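Local coordinates for methylxanthine N3-demethylase NdmB (Pseudomonas putida, PDB 6ICL), which catalyses the NADH-dependent N3-demethylation of theobromine and related methylxanthines as a Rieske non-heme iron oxygenase, releasing formaldehyde in bacterial caffeine degradation, at residues A[169-174]-A[292-297]; A[179-184]-A[285-290]; A[185-190]-A[341-346]. All blocks are in the same frame, centred on the assembly; numbering follows the deposited sequence.

Contact 1: A[169-174]-A[292-297]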
loop_
_atom_site.group_PDB
_atom_site.type_symbol
_atom_site.label_atom_id
_atom_site.label_comp_id
_atom_site.label_asym_id
_atom_site.label_seq_id
_atom_site.Cartn_x
_atom_site.Cartn_y
_atom_site.Cartn_z
ATOM N N PRO A 169 35.506 3.951 32.480
ATOM C CA PRO A 169 36.186 4.669 31.390
ATOM C C PRO A 169 37.048 3.781 30.506
ATOM O O PRO A 169 37.534 4.259 29.472
ATOM C CB PRO A 169 37.032 5.711 32.136
ATOM C CG PRO A 169 37.363 5.048 33.428
ATOM C CD PRO A 169 36.123 4.231 33.791
ATOM N N ASP A 170 37.259 2.516 30.860
ATOM C CA ASP A 170 37.926 1.616 29.929
ATOM C C ASP A 170 36.982 1.028 28.888
ATOM O O ASP A 170 37.450 0.331 27.978
ATOM C CB ASP A 170 38.597 0.465 30.674
ATOM C CG ASP A 170 39.817 0.902 31.452
ATOM O OD1 ASP A 170 40.460 1.906 31.069
ATOM O OD2 ASP A 170 40.126 0.232 32.451
ATOM N N MET A 171 35.680 1.271 28.995
ATOM C CA MET A 171 34.714 0.620 28.123
ATOM C C MET A 171 33.878 1.661 27.386
ATOM O O MET A 171 33.921 2.855 27.689
ATOM C CB MET A 171 33.840 -0.342 28.937
ATOM C CG MET A 171 34.686 -1.388 29.671
ATOM S SD MET A 171 33.753 -2.719 30.437
ATOM C CE MET A 171 33.775 -3.949 29.141
ATOM N N GLN A 172 33.135 1.212 26.377
ATOM C CA GLN A 172 32.234 2.107 25.665
ATOM C C GLN A 172 30.845 1.487 25.589
ATOM O O GLN A 172 30.697 0.264 25.518
ATOM C CB GLN A 172 32.757 2.455 24.262
ATOM C CG GLN A 172 32.966 1.277 23.327
ATOM C CD GLN A 172 33.707 1.672 22.063
ATOM O OE1 GLN A 172 34.914 1.448 21.939
ATOM N NE2 GLN A 172 32.989 2.272 21.117
ATOM N N VAL A 173 29.831 2.356 25.595
ATOM C CA VAL A 173 28.440 1.961 25.750
ATOM C C VAL A 173 27.676 2.208 24.449
ATOM O O VAL A 173 27.932 3.190 23.735
ATOM C CB VAL A 173 27.801 2.726 26.925
ATOM C CG1 VAL A 173 26.325 2.323 27.130
ATOM C CG2 VAL A 173 28.620 2.528 28.195
ATOM N N ILE A 174 26.744 1.297 24.139
ATOM C CA ILE A 174 25.700 1.489 23.131
ATOM C C ILE A 174 24.363 1.349 23.839
ATOM O O ILE A 174 24.066 0.284 24.394
ATOM C CB ILE A 174 25.775 0.459 21.994
ATOM C CG1 ILE A 174 27.093 0.518 21.240
ATOM C CG2 ILE A 174 24.599 0.653 21.028
ATOM C CD1 ILE A 174 27.346 -0.741 20.394
ATOM N N VAL A 292 27.874 -2.974 26.590
ATOM C CA VAL A 292 29.068 -2.353 27.154
ATOM C C VAL A 292 30.253 -3.233 26.821
ATOM O O VAL A 292 30.231 -4.443 27.087
ATOM C CB VAL A 292 28.971 -2.156 28.672
ATOM C CG1 VAL A 292 30.181 -1.322 29.170
ATOM C CG2 VAL A 292 27.656 -1.484 29.020
ATOM N N ARG A 293 31.271 -2.635 26.217
ATOM C CA ARG A 293 32.413 -3.396 25.747
ATOM C C ARG A 293 33.670 -2.561 25.932
ATOM O O ARG A 293 33.612 -1.334 26.038
ATOM C CB ARG A 293 32.253 -3.799 24.279
ATOM C CG ARG A 293 32.591 -2.677 23.281
ATOM C CD ARG A 293 32.066 -3.031 21.910
ATOM N NE ARG A 293 32.574 -2.199 20.818
ATOM C CZ ARG A 293 31.959 -1.126 20.318
ATOM N NH1 ARG A 293 30.810 -0.694 20.828
ATOM N NH2 ARG A 293 32.510 -0.469 19.304
ATOM N N GLU A 294 34.810 -3.248 25.963
ATOM C CA GLU A 294 36.097 -2.568 26.037
ATOM C C GLU A 294 36.357 -1.810 24.743
ATOM O O GLU A 294 36.017 -2.283 23.656
ATOM C CB GLU A 294 37.209 -3.589 26.289
ATOM C CG GLU A 294 37.177 -4.177 27.698
ATOM C CD GLU A 294 38.049 -5.406 27.871
ATOM O OE1 GLU A 294 38.800 -5.765 26.930
ATOM O OE2 GLU A 294 37.972 -6.018 28.964
ATOM N N LYS A 295 36.975 -0.635 24.857
ATOM C CA LYS A 295 37.161 0.215 23.685
ATOM C C LYS A 295 37.959 -0.526 22.623
ATOM O O LYS A 295 38.907 -1.242 22.943
ATOM C CB LYS A 295 37.857 1.514 24.085
ATOM C CG LYS A 295 37.144 2.221 25.223
ATOM C CD LYS A 295 37.784 3.559 25.541
ATOM C CE LYS A 295 36.899 4.352 26.473
ATOM N NZ LYS A 295 37.237 5.804 26.527
ATOM N N ASP A 296 37.550 -0.383 21.330
ATOM C CA ASP A 296 38.127 -1.261 20.313
ATOM C C ASP A 296 38.302 -0.668 18.918
ATOM O O ASP A 296 38.816 -1.379 18.046
ATOM C CB ASP A 296 37.293 -2.552 20.207
ATOM C CG ASP A 296 35.837 -2.300 19.757
ATOM O OD1 ASP A 296 35.460 -1.137 19.476
ATOM O OD2 ASP A 296 35.077 -3.294 19.671
ATOM N N ASN A 297 37.909 0.576 18.661
ATOM C CA ASN A 297 37.948 1.159 17.317
ATOM C C ASN A 297 37.137 0.357 16.287
ATOM O O ASN A 297 37.378 0.465 15.079
ATOM C CB ASN A 297 39.392 1.344 16.847
ATOM C CG ASN A 297 40.145 2.344 17.707
ATOM O OD1 ASN A 297 39.717 3.494 17.857
ATOM N ND2 ASN A 297 41.248 1.902 18.308
HETATM O O HOH W 1 29.367 -1.158 23.408
#
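The side-chain amide of Gln172 lies flat over one face of the Arg293 guanidinium, the two planes 28° apart and NE2 of Gln172 3.3 Å from NH2 of Arg293. Two donors meet there, so the pair stacks instead of bonding, and the amide turns its OE1 the other way, to the backbone N of Asp296 at 3.3 Å. Both chains start with CG wedged between the backbone N and the carbonyl carbon (chi1 60° for Gln172 and 80° for Arg293), which lays them across each other on the same face of the sheet. The guanidinium is held in turn by Asp296, which it grips side-on: NE of Arg293 reaches OD2 of Asp296 at 3.0 Å, while NH2 goes to OD1, which also accepts the backbone N of Gln298. Its NH1 takes a water that also donates to Gln172 O, and forms a salt bridge with Asp300 at the start of helix 300-319; Ile174 CD1 packs obliquely beside the same nitrogen.

Beneath these side chains runs an antiparallel ladder joining edge strand 171-181 to strand 284-294 in the seven-stranded sheet of the oxygenase's catalytic domain. Here Gln172 and Arg293 form a hydrogen-bonded pair, with Gln172 N only 2.6 Å from Arg293 O. On the other face Val173 and Val292 sit side by side. CB of Met171 meets CG1 of Val292 at 3.8 Å, the two side chains crossing nearly at right angles. A bend at chi3 carries the methionine CE back to CG of Glu294, 3.7 Å away. Past the strand ends, the extended Lys295 chain runs beside the backbone of 169-171, its CE 3.1 Å from Pro169 O.

Contact 2: A[179-184]-A[285-290]; sequences YIWETV and CRNFMI
Cys285 pairs with Trp181 through two backbone hydrogen bonds, each 3.1 Å: Cys285 N to Trp181 O and Trp181 N to Cys285 O. Its SG, on the face shared with Trp181 and Asn287, approaches CG2 of Thr183 and receives a weak bond from Asn287 ND2. Arg286 follows on the opposite face in a non-hydrogen-bonded pair with Ile180. There CG1 and CD1 of the isoleucine lie against one face of the guanidinium, CD1 3.6 Å from NH2 of Arg286, while NH1 bonds to Ser178 OG. Asn287 closes the second hydrogen-bonded pair, its N 2.7 Å from Tyr179 O, and its ND2 adds a weak bond to the same oxygen. Its CB sits over the tyrosine ring, 3.6 Å from the centroid in a CH-pi contact, with ring and amide planes 40° apart. The ring comes over the asparagine because CG of Tyr179 stands between its backbone N and carbonyl carbon (chi1 62°), while CE2 of Tyr179 lies over one face of the Trp181 indole, toward its rim. At the far end of the ring the hydroxyl bonds to Arg188. A leucine replacing Tyr179 would probably leave Asn287 CB without its aromatic cover and Arg188 without this hydroxyl partner. Helix 300-319 meets both Tyr179 and Trp181. This is edge-strand pairing in the helix-grip fold of Rieske oxygenase catalytic domains, a curved antiparallel sheet packed on a long helix; the Trp181 side chain, about 7 Å from the mononuclear iron, touches Asp314, one of its ligands.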
loop_
_atom_site.group_PDB
_atom_site.type_symbol
_atom_site.label_atom_id
_atom_site.label_comp_id
_atom_site.label_asym_id
_atom_site.label_seq_id
_atom_site.Cartn_x
_atom_site.Cartn_y
_atom_site.Cartn_z
ATOM N N TYR A 179 12.749 -1.791 21.142
ATOM C CA TYR A 179 11.996 -2.549 20.148
ATOM C C TYR A 179 10.829 -3.251 20.830
ATOM O O TYR A 179 10.906 -3.615 22.012
ATOM C CB TYR A 179 12.887 -3.576 19.402
ATOM C CG TYR A 179 13.479 -4.621 20.314
ATOM C CD1 TYR A 179 14.661 -4.365 21.006
ATOM C CD2 TYR A 179 12.858 -5.870 20.495
ATOM C CE1 TYR A 179 15.218 -5.315 21.868
ATOM C CE2 TYR A 179 13.412 -6.824 21.374
ATOM C CZ TYR A 179 14.597 -6.538 22.043
ATOM O OH TYR A 179 15.178 -7.454 22.914
ATOM N N ILE A 180 9.740 -3.427 20.067
ATOM C CA ILE A 180 8.498 -4.029 20.552
ATOM C C ILE A 180 8.486 -5.492 20.117
ATOM O O ILE A 180 8.829 -5.808 18.970
ATOM C CB ILE A 180 7.270 -3.273 20.006
ATOM C CG1 ILE A 180 7.171 -1.880 20.630
ATOM C CG2 ILE A 180 5.968 -4.065 20.206
ATOM C CD1 ILE A 180 6.276 -1.817 21.867
ATOM N N TRP A 181 8.143 -6.392 21.040
ATOM C CA TRP A 181 7.749 -7.759 20.701
ATOM C C TRP A 181 6.300 -7.940 21.117
ATOM O O TRP A 181 5.874 -7.408 22.155
ATOM C CB TRP A 181 8.615 -8.829 21.406
ATOM C CG TRP A 181 9.945 -9.143 20.740
ATOM C CD1 TRP A 181 10.487 -8.527 19.647
ATOM C CD2 TRP A 181 10.884 -10.176 21.125
ATOM N NE1 TRP A 181 11.710 -9.098 19.334
ATOM C CE2 TRP A 181 11.966 -10.123 20.212
ATOM C CE3 TRP A 181 10.906 -11.142 22.144
ATOM C CZ2 TRP A 181 13.059 -10.992 20.290
ATOM C CZ3 TRP A 181 11.998 -11.999 22.228
ATOM C CH2 TRP A 181 13.058 -11.921 21.307
ATOM N N GLU A 182 5.545 -8.695 20.313
ATOM C CA GLU A 182 4.153 -9.028 20.640
ATOM C C GLU A 182 4.117 -10.276 21.532
ATOM O O GLU A 182 3.685 -11.375 21.151
ATOM C CB GLU A 182 3.341 -9.211 19.361
ATOM C CG GLU A 182 3.275 -7.924 18.543
ATOM C CD GLU A 182 2.744 -8.159 17.155
ATOM O OE1 GLU A 182 1.562 -8.556 17.041
ATOM O OE2 GLU A 182 3.513 -7.964 16.180
ATOM N N THR A 183 4.622 -10.080 22.745
ATOM C CA THR A 183 4.510 -11.041 23.827
ATOM C C THR A 183 4.591 -10.246 25.120
ATOM O O THR A 183 4.858 -9.047 25.104
ATOM C CB THR A 183 5.616 -12.093 23.759
ATOM O OG1 THR A 183 5.319 -13.171 24.661
ATOM C CG2 THR A 183 6.946 -11.461 24.173
ATOM N N VAL A 184 4.374 -10.919 26.246
ATOM C CA VAL A 184 4.475 -10.266 27.539
ATOM C C VAL A 184 5.922 -10.291 28.010
ATOM O O VAL A 184 6.753 -11.093 27.557
ATOM C CB VAL A 184 3.535 -10.912 28.571
ATOM C CG1 VAL A 184 2.094 -10.620 28.187
ATOM C CG2 VAL A 184 3.788 -12.426 28.660
ATOM N N CYS A 285 5.561 -5.998 24.857
ATOM C CA CYS A 285 6.559 -5.417 25.732
ATOM C C CYS A 285 7.540 -4.630 24.879
ATOM O O CYS A 285 7.776 -4.952 23.712
ATOM C CB CYS A 285 7.295 -6.489 26.561
ATOM S SG CYS A 285 8.042 -7.795 25.565
ATOM N N ARG A 286 8.099 -3.589 25.465
ATOM C CA ARG A 286 9.071 -2.748 24.788
ATOM C C ARG A 286 10.404 -2.983 25.465
ATOM O O ARG A 286 10.506 -2.868 26.689
ATOM C CB ARG A 286 8.685 -1.270 24.858
ATOM C CG ARG A 286 9.777 -0.364 24.272
ATOM C CD ARG A 286 9.384 1.081 24.313
ATOM N NE ARG A 286 8.218 1.350 23.495
ATOM C CZ ARG A 286 8.208 1.369 22.158
ATOM N NH1 ARG A 286 9.318 1.117 21.442
ATOM N NH2 ARG A 286 7.072 1.647 21.526
ATOM N N ASN A 287 11.406 -3.327 24.674
ATOM C CA ASN A 287 12.633 -3.895 25.180
ATOM C C ASN A 287 13.800 -2.956 24.915
ATOM O O ASN A 287 13.934 -2.396 23.818
ATOM C CB ASN A 287 12.835 -5.258 24.541
ATOM C CG ASN A 287 11.635 -6.148 24.786
ATOM O OD1 ASN A 287 11.426 -6.577 25.908
ATOM N ND2 ASN A 287 10.791 -6.362 23.758
ATOM N N PHE A 288 14.634 -2.811 25.940
ATOM C CA PHE A 288 15.743 -1.872 25.991
ATOM C C PHE A 288 17.030 -2.662 26.124
ATOM O O PHE A 288 17.207 -3.395 27.102
ATOM C CB PHE A 288 15.557 -0.926 27.168
ATOM C CG PHE A 288 14.379 -0.046 27.012
ATOM C CD1 PHE A 288 13.106 -0.507 27.323
ATOM C CD2 PHE A 288 14.529 1.240 26.509
ATOM C CE1 PHE A 288 12.015 0.288 27.161
ATOM C CE2 PHE A 288 13.424 2.058 26.353
ATOM C CZ PHE A 288 12.164 1.582 26.663
ATOM N N MET A 289 17.915 -2.531 25.144
ATOM C CA MET A 289 19.188 -3.230 25.156
ATOM C C MET A 289 20.335 -2.238 25.312
ATOM O O MET A 289 20.318 -1.157 24.704
ATOM C CB MET A 289 19.367 -4.033 23.868
ATOM C CG MET A 289 20.697 -4.742 23.774
ATOM S SD MET A 289 20.807 -5.644 22.228
ATOM C CE MET A 289 21.289 -4.333 21.130
ATOM N N ILE A 290 21.336 -2.614 26.125
ATOM C CA ILE A 290 22.571 -1.849 26.291
ATOM C C ILE A 290 23.749 -2.806 26.149
ATOM O O ILE A 290 23.762 -3.887 26.755
ATOM C CB ILE A 290 22.615 -1.106 27.641
ATOM C CG1 ILE A 290 21.471 -0.085 27.686
ATOM C CG2 ILE A 290 23.993 -0.434 27.864
ATOM C CD1 ILE A 290 21.374 0.738 28.973
#

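Contact 3: A[185-190]-A[341-346]; sequences AERRWE and QFRKWH
Trp189 and Phe342 stack face to face between the two helices, their rings almost parallel (4° apart) and offset, with the phenyl centroid 3.8 Å from that of the six-membered indole ring. CZ3 of Trp189 comes within 3.3 Å of CG of Phe342. Each side chain leaves its helix with CG anti to the backbone N (chi1 -167° for Trp189 and 180° for Phe342), and this first torsion carries both rings into the space between axes 11.5 Å apart. The opposite face of the phenyl ring is covered by CD2 of His346, and Leu226 of the sheet touches both stacked rings. The indole N-H is spent on Ser257 O.

Away from this stack the contact thins out. Glu186 lays its CG loosely over the His346 imidazole and gives OE1 to Tyr256, while His346 bonds to Tyr32 and Pro255. On the flank facing the second subunit the contact turns polar. Arg343 reaches across with an extended chain and grips Glu190 side-on: NE bonds to OE2 of Glu190 at 2.6 Å and NH2 to OE1 at 2.9 Å, both through syn lone pairs, in nearly coplanar groups.

Arg187 and Arg343 also share Glu330, and Arg85 of the second subunit, which lines that subunit's iron-sulfur cluster pocket, lies near. The buried Glu190 carboxylate would therefore be expected to stay ionised, its charge and that of Glu330 probably balancing the arginines gathered at the subunit boundary.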
loop_
_atom_site.group_PDB
_atom_site.type_symbol
_atom_site.label_atom_id
_atom_site.label_comp_id
_atom_site.label_asym_id
_atom_site.label_seq_id
_atom_site.Cartn_x
_atom_site.Cartn_y
_atom_site.Cartn_z
ATOM N N ALA A 185 6.228 -9.393 28.948
ATOM C CA ALA A 185 7.615 -9.190 29.366
ATOM C C ALA A 185 8.239 -10.429 30.020
ATOM O O ALA A 185 9.458 -10.637 29.907
ATOM C CB ALA A 185 7.694 -7.994 30.321
ATOM N N GLU A 186 7.445 -11.265 30.705
ATOM C CA GLU A 186 8.018 -12.493 31.283
ATOM C C GLU A 186 8.594 -13.400 30.205
ATOM O O GLU A 186 9.660 -13.996 30.392
ATOM C CB GLU A 186 6.971 -13.266 32.103
ATOM C CG GLU A 186 6.508 -12.579 33.386
ATOM C CD GLU A 186 5.435 -11.511 33.125
ATOM O OE1 GLU A 186 5.169 -10.689 34.034
ATOM O OE2 GLU A 186 4.856 -11.494 32.012
ATOM N N ARG A 187 7.902 -13.530 29.065
ATOM C CA ARG A 187 8.411 -14.385 27.996
ATOM C C ARG A 187 9.721 -13.852 27.454
ATOM O O ARG A 187 10.603 -14.632 27.048
ATOM C CB ARG A 187 7.403 -14.491 26.851
ATOM C CG ARG A 187 6.033 -15.000 27.222
ATOM C CD ARG A 187 6.036 -16.479 27.341
ATOM N NE ARG A 187 4.685 -17.031 27.357
ATOM C CZ ARG A 187 4.435 -18.286 27.707
ATOM N NH1 ARG A 187 5.452 -19.064 28.062
ATOM N NH2 ARG A 187 3.188 -18.752 27.723
ATOM N N ARG A 188 9.851 -12.526 27.377
ATOM C CA ARG A 188 11.101 -11.949 26.879
ATOM C C ARG A 188 12.257 -12.217 27.844
ATOM O O ARG A 188 13.366 -12.556 27.417
ATOM C CB ARG A 188 10.943 -10.447 26.641
ATOM C CG ARG A 188 11.811 -9.927 25.493
ATOM C CD ARG A 188 13.189 -9.629 25.991
ATOM N NE ARG A 188 14.191 -9.534 24.930
ATOM C CZ ARG A 188 14.829 -10.577 24.405
ATOM N NH1 ARG A 188 14.555 -11.814 24.812
ATOM N NH2 ARG A 188 15.735 -10.383 23.462
ATOM N N TRP A 189 12.016 -12.051 29.143
ATOM C CA TRP A 189 13.048 -12.315 30.141
ATOM C C TRP A 189 13.499 -13.774 30.096
ATOM O O TRP A 189 14.701 -14.066 30.023
ATOM C CB TRP A 189 12.514 -11.949 31.529
ATOM C CG TRP A 189 13.573 -11.893 32.572
ATOM C CD1 TRP A 189 14.240 -10.787 32.998
ATOM C CD2 TRP A 189 14.091 -12.995 33.331
ATOM N NE1 TRP A 189 15.136 -11.126 33.988
ATOM C CE2 TRP A 189 15.065 -12.478 34.209
ATOM C CE3 TRP A 189 13.820 -14.370 33.357
ATOM C CZ2 TRP A 189 15.783 -13.288 35.103
ATOM C CZ3 TRP A 189 14.538 -15.181 34.263
ATOM C CH2 TRP A 189 15.500 -14.632 35.113
ATOM N N GLU A 190 12.546 -14.710 30.103
ATOM C CA GLU A 190 12.923 -16.122 30.071
ATOM C C GLU A 190 13.660 -16.478 28.795
ATOM O O GLU A 190 14.537 -17.347 28.808
ATOM C CB GLU A 190 11.696 -17.011 30.216
ATOM C CG GLU A 190 11.003 -16.828 31.548
ATOM C CD GLU A 190 9.912 -17.855 31.747
ATOM O OE1 GLU A 190 9.577 -18.554 30.772
ATOM O OE2 GLU A 190 9.385 -17.952 32.869
ATOM N N GLN A 341 12.711 -20.524 39.043
ATOM C CA GLN A 341 12.953 -19.570 40.128
ATOM C C GLN A 341 12.386 -18.191 39.798
ATOM O O GLN A 341 11.887 -17.479 40.681
ATOM C CB GLN A 341 14.454 -19.484 40.412
ATOM C CG GLN A 341 15.003 -20.779 40.993
ATOM C CD GLN A 341 14.162 -21.254 42.173
ATOM O OE1 GLN A 341 13.911 -20.499 43.118
ATOM N NE2 GLN A 341 13.700 -22.491 42.107
ATOM N N PHE A 342 12.438 -17.809 38.524
ATOM C CA PHE A 342 11.850 -16.544 38.089
ATOM C C PHE A 342 10.338 -16.558 38.278
ATOM O O PHE A 342 9.752 -15.636 38.868
ATOM C CB PHE A 342 12.233 -16.322 36.625
ATOM C CG PHE A 342 11.695 -15.052 36.012
ATOM C CD1 PHE A 342 12.208 -13.807 36.377
ATOM C CD2 PHE A 342 10.741 -15.114 35.005
ATOM C CE1 PHE A 342 11.737 -12.640 35.766
ATOM C CE2 PHE A 342 10.262 -13.950 34.380
ATOM C CZ PHE A 342 10.768 -12.713 34.763
ATOM N N ARG A 343 9.689 -17.612 37.792
ATOM C CA ARG A 343 8.247 -17.753 37.971
ATOM C C ARG A 343 7.858 -17.807 39.448
ATOM O O ARG A 343 6.865 -17.193 39.858
ATOM C CB ARG A 343 7.769 -19.001 37.236
ATOM C CG ARG A 343 8.013 -18.913 35.752
ATOM C CD ARG A 343 7.554 -20.118 35.011
ATOM N NE ARG A 343 7.734 -19.887 33.590
ATOM C CZ ARG A 343 6.949 -20.366 32.637
ATOM N NH1 ARG A 343 5.910 -21.118 32.951
ATOM N NH2 ARG A 343 7.189 -20.077 31.366
ATOM N N LYS A 344 8.639 -18.521 40.268
ATOM C CA LYS A 344 8.355 -18.589 41.703
ATOM C C LYS A 344 8.340 -17.207 42.325
ATOM O O LYS A 344 7.414 -16.851 43.062
ATOM C CB LYS A 344 9.400 -19.449 42.417
ATOM C CG LYS A 344 9.245 -20.947 42.245
ATOM C CD LYS A 344 10.018 -21.681 43.366
ATOM C CE LYS A 344 10.064 -23.208 43.162
ATOM N NZ LYS A 344 8.726 -23.873 43.238
ATOM N N TRP A 345 9.375 -16.411 42.050
ATOM C CA TRP A 345 9.451 -15.112 42.697
ATOM C C TRP A 345 8.402 -14.160 42.143
ATOM O O TRP A 345 7.839 -13.365 42.901
ATOM C CB TRP A 345 10.857 -14.534 42.559
ATOM C CG TRP A 345 11.179 -13.488 43.572
ATOM C CD1 TRP A 345 10.358 -13.024 44.565
ATOM C CD2 TRP A 345 12.409 -12.777 43.704
ATOM N NE1 TRP A 345 11.003 -12.053 45.292
ATOM C CE2 TRP A 345 12.264 -11.888 44.789
ATOM C CE3 TRP A 345 13.617 -12.792 42.998
ATOM C CZ2 TRP A 345 13.276 -11.030 45.189
ATOM C CZ3 TRP A 345 14.634 -11.941 43.408
ATOM C CH2 TRP A 345 14.457 -11.080 44.499
ATOM N N HIS A 346 8.085 -14.257 40.846
ATOM C CA HIS A 346 6.998 -13.446 40.302
ATOM C C HIS A 346 5.680 -13.772 41.001
ATOM O O HIS A 346 4.939 -12.869 41.397
ATOM C CB HIS A 346 6.880 -13.652 38.785
ATOM C CG HIS A 346 7.524 -12.569 37.978
ATOM N ND1 HIS A 346 6.816 -11.484 37.500
ATOM C CD2 HIS A 346 8.809 -12.389 37.582
ATOM C CE1 HIS A 346 7.636 -10.687 36.835
ATOM N NE2 HIS A 346 8.851 -11.213 36.869
#

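How the contacts relate
Following the chain from the N terminus, strand 171-181 is used first at its start, in contact 1, and then at its end, in contact 2; helix 185-192 comes next and enters contact 3. The chain returns along strand 284-294, which pairs with the earlier strand in the reverse order, so contact 2 closes a loop of about a hundred residues and contact 1 a slightly longer one around it. Contact 3 closes later, when helix 337-355 reaches back, and it crosses both. Contacts 1 and 2 zip the sheet's edge and touch at Ile290, while Arg188 links contact 2 to contact 3, joining sheet to helices. Contacts 1 and 3 stay about 14 Å apart at their nearest atoms.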